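PDB 3L76: aspartokinase, which probably phosphorylates the beta-carboxyl group of aspartate with ATP, the first step toward threonine and lysine, and binds both of these amino acids at ACT domains. Local coordinates for residues S286-F289 with R290-Q294; E74-S77 with I78-S82; T464-E468 with A469-V473. All blocks are in the same frame, centred on the assembly; numbering follows the deposited sequence.

Contact 1: residues S286-F289 with R290-Q294; sequences SKLF and RDIAQ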
loop_
_atom_site.group_PDB
_atom_site.type_symbol
_atom_site.label_atom_id
_atom_site.label_comp_id
_atom_site.label_asym_id
_atom_site.label_seq_id
_atom_site.Cartn_x
_atom_site.Cartn_y
_atom_site.Cartn_z
ATOM N N SER A 286 -38.259 37.437 -22.648
ATOM C CA SER A 286 -38.093 38.614 -21.807
ATOM C C SER A 286 -39.425 39.315 -21.527
ATOM O O SER A 286 -39.791 39.511 -20.370
ATOM C CB SER A 286 -37.122 39.593 -22.450
ATOM O OG SER A 286 -36.875 40.680 -21.581
ATOM N N LYS A 287 -40.161 39.668 -22.581
ATOM C CA LYS A 287 -41.424 40.391 -22.417
ATOM C C LYS A 287 -42.492 39.595 -21.677
ATOM O O LYS A 287 -43.132 40.114 -20.771
ATOM C CB LYS A 287 -41.994 40.898 -23.749
ATOM C CG LYS A 287 -43.330 41.608 -23.556
ATOM C CD LYS A 287 -43.659 42.568 -24.678
ATOM C CE LYS A 287 -44.506 43.740 -24.169
ATOM N NZ LYS A 287 -43.759 44.635 -23.229
ATOM N N LEU A 288 -42.690 38.346 -22.079
ATOM C CA LEU A 288 -43.626 37.457 -21.396
ATOM C C LEU A 288 -43.466 37.512 -19.877
ATOM O O LEU A 288 -44.393 37.860 -19.140
ATOM C CB LEU A 288 -43.410 36.013 -21.847
ATOM C CG LEU A 288 -44.625 35.085 -21.958
ATOM C CD1 LEU A 288 -44.187 33.611 -21.862
ATOM C CD2 LEU A 288 -45.688 35.393 -20.932
ATOM N N PHE A 289 -42.282 37.161 -19.403
ATOM C CA PHE A 289 -42.108 36.953 -17.983
ATOM C C PHE A 289 -41.976 38.271 -17.239
ATOM O O PHE A 289 -42.323 38.361 -16.066
ATOM C CB PHE A 289 -40.939 35.991 -17.704
ATOM C CG PHE A 289 -41.172 34.598 -18.236
ATOM C CD1 PHE A 289 -42.015 33.714 -17.569
ATOM C CD2 PHE A 289 -40.570 34.179 -19.409
ATOM C CE1 PHE A 289 -42.241 32.433 -18.058
ATOM C CE2 PHE A 289 -40.791 32.897 -19.910
ATOM C CZ PHE A 289 -41.628 32.024 -19.233
ATOM N N ARG A 290 -41.492 39.301 -17.923
ATOM C CA ARG A 290 -41.468 40.621 -17.315
ATOM C C ARG A 290 -42.886 41.031 -16.925
ATOM O O ARG A 290 -43.136 41.373 -15.773
ATOM C CB ARG A 290 -40.835 41.658 -18.238
ATOM C CG ARG A 290 -39.313 41.674 -18.237
ATOM C CD ARG A 290 -38.808 42.986 -18.813
ATOM N NE ARG A 290 -39.490 43.313 -20.064
ATOM C CZ ARG A 290 -38.894 43.399 -21.249
ATOM N NH1 ARG A 290 -37.584 43.204 -21.353
ATOM N NH2 ARG A 290 -39.606 43.690 -22.328
ATOM N N ASP A 291 -43.819 40.970 -17.875
ATOM C CA ASP A 291 -45.192 41.372 -17.599
ATOM C C ASP A 291 -45.838 40.492 -16.538
ATOM O O ASP A 291 -46.479 41.000 -15.621
ATOM C CB ASP A 291 -46.045 41.394 -18.871
ATOM C CG ASP A 291 -45.545 42.393 -19.899
ATOM O OD1 ASP A 291 -44.766 43.297 -19.530
ATOM O OD2 ASP A 291 -45.935 42.269 -21.080
ATOM N N ILE A 292 -45.668 39.176 -16.647
ATOM C CA ILE A 292 -46.180 38.274 -15.618
ATOM C C ILE A 292 -45.683 38.646 -14.217
ATOM O O ILE A 292 -46.437 38.593 -13.238
ATOM C CB ILE A 292 -45.833 36.815 -15.915
ATOM C CG1 ILE A 292 -46.479 36.377 -17.224
ATOM C CG2 ILE A 292 -46.275 35.903 -14.762
ATOM C CD1 ILE A 292 -46.034 35.007 -17.711
ATOM N N ALA A 293 -44.420 39.041 -14.121
ATOM C CA ALA A 293 -43.844 39.361 -12.824
ATOM C C ALA A 293 -44.407 40.662 -12.271
ATOM O O ALA A 293 -44.502 40.842 -11.055
ATOM C CB ALA A 293 -42.333 39.414 -12.917
ATOM N N GLN A 294 -44.783 41.572 -13.167
ATOM C CA GLN A 294 -45.432 42.816 -12.764
ATOM C C GLN A 294 -46.746 42.572 -12.015
ATOM O O GLN A 294 -47.153 43.382 -11.192
ATOM C CB GLN A 294 -45.668 43.725 -13.968
ATOM C CG GLN A 294 -44.426 44.460 -14.458
ATOM C CD GLN A 294 -44.693 45.276 -15.716
ATOM O OE1 GLN A 294 -45.631 44.996 -16.464
ATOM N NE2 GLN A 294 -43.863 46.286 -15.956
#

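Contact 2: residues E74-S77 with I78-S82; sequences EQVS and IALLS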
loop_
_atom_site.group_PDB
_atom_site.type_symbol
_atom_site.label_atom_id
_atom_site.label_comp_id
_atom_site.label_asym_id
_atom_site.label_seq_id
_atom_site.Cartn_x
_atom_site.Cartn_y
_atom_site.Cartn_z
ATOM N N GLU A 74 -2.822 6.781 0.264
ATOM C CA GLU A 74 -3.481 7.350 1.425
ATOM C C GLU A 74 -2.789 6.876 2.691
ATOM O O GLU A 74 -2.616 7.639 3.645
ATOM C CB GLU A 74 -4.946 6.919 1.447
ATOM C CG GLU A 74 -5.603 6.929 0.078
ATOM C CD GLU A 74 -6.912 7.687 0.086
ATOM O OE1 GLU A 74 -7.799 7.335 0.900
ATOM O OE2 GLU A 74 -7.050 8.638 -0.716
ATOM N N GLN A 75 -2.385 5.613 2.697
ATOM C CA GLN A 75 -1.677 5.080 3.852
ATOM C C GLN A 75 -0.356 5.785 4.095
ATOM O O GLN A 75 -0.036 6.066 5.250
ATOM C CB GLN A 75 -1.445 3.583 3.732
ATOM C CG GLN A 75 -2.665 2.749 3.974
ATOM C CD GLN A 75 -2.441 1.319 3.560
ATOM O OE1 GLN A 75 -1.677 0.591 4.204
ATOM N NE2 GLN A 75 -3.092 0.905 2.469
ATOM N N VAL A 76 0.418 6.066 3.041
ATOM C CA VAL A 76 1.732 6.675 3.289
ATOM C C VAL A 76 1.542 8.079 3.837
ATOM O O VAL A 76 2.273 8.523 4.718
ATOM C CB VAL A 76 2.744 6.654 2.075
ATOM C CG1 VAL A 76 2.386 5.607 1.036
ATOM C CG2 VAL A 76 2.936 8.043 1.457
ATOM N N SER A 77 0.513 8.750 3.345
ATOM C CA SER A 77 0.219 10.122 3.751
ATOM C C SER A 77 -0.135 10.291 5.240
ATOM O O SER A 77 0.371 11.196 5.904
ATOM C CB SER A 77 -0.892 10.703 2.863
ATOM O OG SER A 77 -0.520 10.677 1.491
ATOM N N ILE A 78 -1.009 9.438 5.768
ATOM C CA ILE A 78 -1.344 9.523 7.190
ATOM C C ILE A 78 -0.169 9.117 8.095
ATOM O O ILE A 78 -0.034 9.624 9.208
ATOM C CB ILE A 78 -2.616 8.713 7.542
ATOM C CG1 ILE A 78 -2.335 7.208 7.529
ATOM C CG2 ILE A 78 -3.775 9.082 6.591
ATOM C CD1 ILE A 78 -3.498 6.373 8.061
ATOM N N ALA A 79 0.678 8.209 7.619
ATOM C CA ALA A 79 1.888 7.859 8.352
ATOM C C ALA A 79 2.790 9.088 8.430
ATOM O O ALA A 79 3.197 9.508 9.512
ATOM C CB ALA A 79 2.613 6.678 7.688
ATOM N N LEU A 80 3.074 9.687 7.277
ATOM C CA LEU A 80 3.924 10.868 7.240
ATOM C C LEU A 80 3.387 11.959 8.146
ATOM O O LEU A 80 4.091 12.453 9.032
ATOM C CB LEU A 80 4.102 11.378 5.806
ATOM C CG LEU A 80 5.270 10.689 5.094
ATOM C CD1 LEU A 80 6.527 10.758 5.952
ATOM C CD2 LEU A 80 4.950 9.243 4.798
ATOM N N LEU A 81 2.130 12.320 7.928
ATOM C CA LEU A 81 1.514 13.419 8.663
ATOM C C LEU A 81 1.540 13.241 10.183
ATOM O O LEU A 81 1.793 14.199 10.921
ATOM C CB LEU A 81 0.076 13.641 8.196
ATOM C CG LEU A 81 -0.645 14.795 8.909
ATOM C CD1 LEU A 81 0.069 16.109 8.649
ATOM C CD2 LEU A 81 -2.100 14.885 8.498
ATOM N N SER A 82 1.262 12.027 10.649
ATOM C CA SER A 82 1.198 11.776 12.083
ATOM C C SER A 82 2.601 11.790 12.705
ATOM O O SER A 82 2.752 12.140 13.872
ATOM C CB SER A 82 0.426 10.484 12.400
ATOM O OG SER A 82 1.262 9.346 12.384
#

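Contact 3: residues T464-E468 with A469-V473; sequences TALAE and ANISV. With LYS (lysine), chain F.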
loop_
_atom_site.group_PDB
_atom_site.type_symbol
_atom_site.label_atom_id
_atom_site.label_comp_id
_atom_site.label_asym_id
_atom_site.label_seq_id
_atom_site.Cartn_x
_atom_site.Cartn_y
_atom_site.Cartn_z
ATOM N N THR A 464 -32.627 4.797 -23.020
ATOM C CA THR A 464 -32.019 3.524 -22.627
ATOM C C THR A 464 -30.929 3.146 -23.618
ATOM O O THR A 464 -29.859 2.681 -23.229
ATOM C CB THR A 464 -33.037 2.380 -22.550
ATOM O OG1 THR A 464 -33.910 2.595 -21.447
ATOM C CG2 THR A 464 -32.338 1.037 -22.352
ATOM N N ALA A 465 -31.216 3.363 -24.897
ATOM C CA ALA A 465 -30.282 3.075 -25.975
ATOM C C ALA A 465 -28.965 3.823 -25.820
ATOM O O ALA A 465 -27.894 3.233 -25.930
ATOM C CB ALA A 465 -30.919 3.390 -27.314
ATOM N N LEU A 466 -29.050 5.121 -25.571
ATOM C CA LEU A 466 -27.861 5.932 -25.350
ATOM C C LEU A 466 -27.094 5.490 -24.101
ATOM O O LEU A 466 -25.869 5.515 -24.066
ATOM C CB LEU A 466 -28.239 7.407 -25.210
ATOM C CG LEU A 466 -28.790 8.152 -26.422
ATOM C CD1 LEU A 466 -29.295 9.552 -26.033
ATOM C CD2 LEU A 466 -27.728 8.234 -27.493
ATOM N N ALA A 467 -27.825 5.093 -23.070
ATOM C CA ALA A 467 -27.202 4.753 -21.805
ATOM C C ALA A 467 -26.499 3.401 -21.885
ATOM O O ALA A 467 -25.515 3.163 -21.202
ATOM C CB ALA A 467 -28.230 4.755 -20.691
ATOM N N GLU A 468 -27.009 2.509 -22.720
ATOM C CA GLU A 468 -26.395 1.204 -22.866
ATOM C C GLU A 468 -25.054 1.323 -23.593
ATOM O O GLU A 468 -24.239 0.414 -23.553
ATOM C CB GLU A 468 -27.339 0.236 -23.576
ATOM C CG GLU A 468 -28.402 -0.350 -22.664
ATOM C CD GLU A 468 -29.462 -1.140 -23.414
ATOM O OE1 GLU A 468 -29.552 -1.000 -24.651
ATOM O OE2 GLU A 468 -30.215 -1.896 -22.766
ATOM N N ALA A 469 -24.838 2.464 -24.233
ATOM C CA ALA A 469 -23.584 2.764 -24.911
ATOM C C ALA A 469 -22.700 3.654 -24.040
ATOM O O ALA A 469 -21.707 4.203 -24.498
ATOM C CB ALA A 469 -23.854 3.446 -26.277
ATOM N N ASN A 470 -23.089 3.823 -22.788
ATOM C CA ASN A 470 -22.271 4.558 -21.836
ATOM C C ASN A 470 -22.204 6.055 -22.096
ATOM O O ASN A 470 -21.350 6.753 -21.551
ATOM C CB ASN A 470 -20.861 3.975 -21.790
ATOM C CG ASN A 470 -20.424 3.632 -20.393
ATOM O OD1 ASN A 470 -20.776 4.317 -19.434
ATOM N ND2 ASN A 470 -19.649 2.562 -20.264
ATOM N N ILE A 471 -23.105 6.556 -22.927
ATOM C CA ILE A 471 -23.190 7.989 -23.119
ATOM C C ILE A 471 -24.049 8.631 -22.027
ATOM O O ILE A 471 -25.211 8.284 -21.840
ATOM C CB ILE A 471 -23.767 8.342 -24.491
ATOM C CG1 ILE A 471 -22.886 7.764 -25.601
ATOM C CG2 ILE A 471 -23.924 9.857 -24.617
ATOM C CD1 ILE A 471 -23.523 7.817 -26.982
ATOM N N SER A 472 -23.456 9.563 -21.302
ATOM C CA SER A 472 -24.158 10.290 -20.264
ATOM C C SER A 472 -24.795 11.521 -20.880
ATOM O O SER A 472 -24.184 12.190 -21.710
ATOM C CB SER A 472 -23.186 10.701 -19.148
ATOM O OG SER A 472 -23.752 11.693 -18.306
ATOM N N VAL A 473 -26.018 11.827 -20.461
ATOM C CA VAL A 473 -26.750 12.964 -21.002
ATOM C C VAL A 473 -26.801 14.115 -19.999
ATOM O O VAL A 473 -27.012 13.896 -18.812
ATOM C CB VAL A 473 -28.198 12.550 -21.327
ATOM C CG1 VAL A 473 -29.068 13.717 -21.773
ATOM C CG2 VAL A 473 -28.275 11.296 -22.200
HETATM N N LYS F . -26.291 12.391 -16.693
HETATM C CA LYS F . -27.579 11.728 -16.451
HETATM C C LYS F . -27.903 10.635 -17.461
HETATM O O LYS F . -27.306 10.611 -18.563
HETATM C CB LYS F . -28.718 12.761 -16.397
HETATM C CG LYS F . -28.611 13.733 -15.226
HETATM C CD LYS F . -29.463 14.979 -15.412
HETATM C CE LYS F . -28.733 16.027 -16.228
HETATM N NZ LYS F . -28.517 17.297 -15.471
HETATM O OXT LYS F . -28.766 9.770 -17.163
#

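Contact 1: residues S286-F289 with R290-Q294
Four consecutive i to i+4 bonds, from Arg290 N to Ser286 O through Ala293 N to Phe289 O, wind these residues into about two turns of helix 284-294; that of Asp291 N to Lys287 O is nearly straight, at 175° and 3.1 Å. The charged side chains line one flank. Arg290 bends at chi3 (-48°), which folds its guanidinium back along the helix: Ser286 O sits over one face of the group, toward its rim, and NH2 comes 3.8 Å from Lys287 CA. Lys287 crosses Asp291 obliquely. Their salt bridge is long, 3.9 Å from NZ to OD2, and Lys287 NZ also lies 4.4 Å from Arg290 NH2, so the carboxylate probably offsets some of the repulsion between the two cations. On the buried flank Leu288 and Ile292 run alongside each other in the same direction, and Ile292 CD1 approaches Phe289 CD1 obliquely at 4.2 Å. The helix belongs to an ACT domain and is packed on several sides: Leu288 and Ile292 meet helix 323-333 and, with Phe289, strand 311-318, while Ser286, Phe289 and Arg290 rest on helix 543-552, where the Phe289 ring meets that of Phe548.

Contact 2: residues E74-S77 with I78-S82
Leu81 N donates to Ser77 O at 2.9 Å and 169°, a firm turn of helix 63-87 in the amino acid kinase fold of the enzyme. Ile78 N to Glu74 O, at 3.2 Å, and Ala79 N to Gln75 O, at 3.3 Å, continue the same i to i+4 pattern. The side chain of Ile78 lies back against the preceding turn: with CG1 set between its backbone N and carbonyl carbon (chi1 74°), CG1 packs on Gln75 O while CG2 comes 3.5 Å from Glu74 O. Beyond, Ile78 faces Val132 and Ala134 of strand 130-138, and Leu81, whose CB touches Ser77 O, reaches helix 16-31 and strand 35-40. Ser77 turns its hydroxyl back along the helix to Gly73 O, with a second, weak hydrogen bond to Ser41 O, which satisfies this buried polar group. Another flank belongs to the dimer. There Val76 CG2 meets Leu80 CD2 at 4.1 Å, the two residues packing against Thr72 and Ile57 of the second subunit, and Gln75 NE2 is hydrogen-bonded to Gln75 OE1 of that subunit. Ala79 CB, 3.7 Å from Gln75 O, also packs on Glu65 of the second subunit.

Contact 3: residues T464-E468 with A469-V473
Leu466 O accepts two backbone bonds, from Ala469 N and Ile471 N, which reach it from opposite faces of its carbonyl plane. The bond from Ile471 N, at 3.2 Å, and that from Asn470 N to Ala467 O, at 3.0 Å, combine with the positive phi of Asn470 (70°) to make the Schellman motif that ends helix 458-468 of an ACT domain. The two bonds differ in approach. Ile471 N comes in only modestly tilted from the carbonyl plane of Leu466, whereas Asn470 N stands well above the carbonyl plane of Ala467, as does Ala469 N over that of Leu466. The reversal at Asn470 lets the chain leave the helix and brings the side chain of Ile471 back to that of Leu466, the hydrophobic pairing characteristic of this cap: Leu466 CD2 meets Ile471 CD1 at 4.3 Å, and the other branch, CD1, meets Val473 CG2 at the same distance. Helix 499-512 and strand 490-498 pack against this apolar cluster, with Ile508 against Ala469 and Ile471 and Phe495 against Leu466 and Val473.

Past the cap the extended chain turns polar groups to a bound lysine, whose pocket is completed in part by Ala372 N and Ser392 O. Val473 grips the ligand with both backbone groups, its O accepting from the ligand N at 2.7 Å. A chi1 of 165° swings Ser472 OG away from its own backbone N, and there it accepts from the same amino group at 3.1 Å. In return Val473 N donates to the ligand carboxylate O at 2.6 Å in a nearly straight bond of 169°.

Overall arrangement
The three contacts follow one another along the chain and none touches another. Contact 2 stands apart in the kinase portion, on the face that meets the second subunit, its centre 58 Å from that of contact 1 and 40 Å from that of contact 3. Contacts 1 and 3 belong to different ACT domains, with centres 38 Å apart and nearest atoms about 22 Å apart. Contact 3 binds a lysine directly. Contact 1 is close to two ligands instead: the Ser286 side chain is about 6 Å from a threonine, and that of Ala293 about 6 Å from a different lysine. Ligands bound at the ACT domains are consistent with allosteric control of the kinase portion.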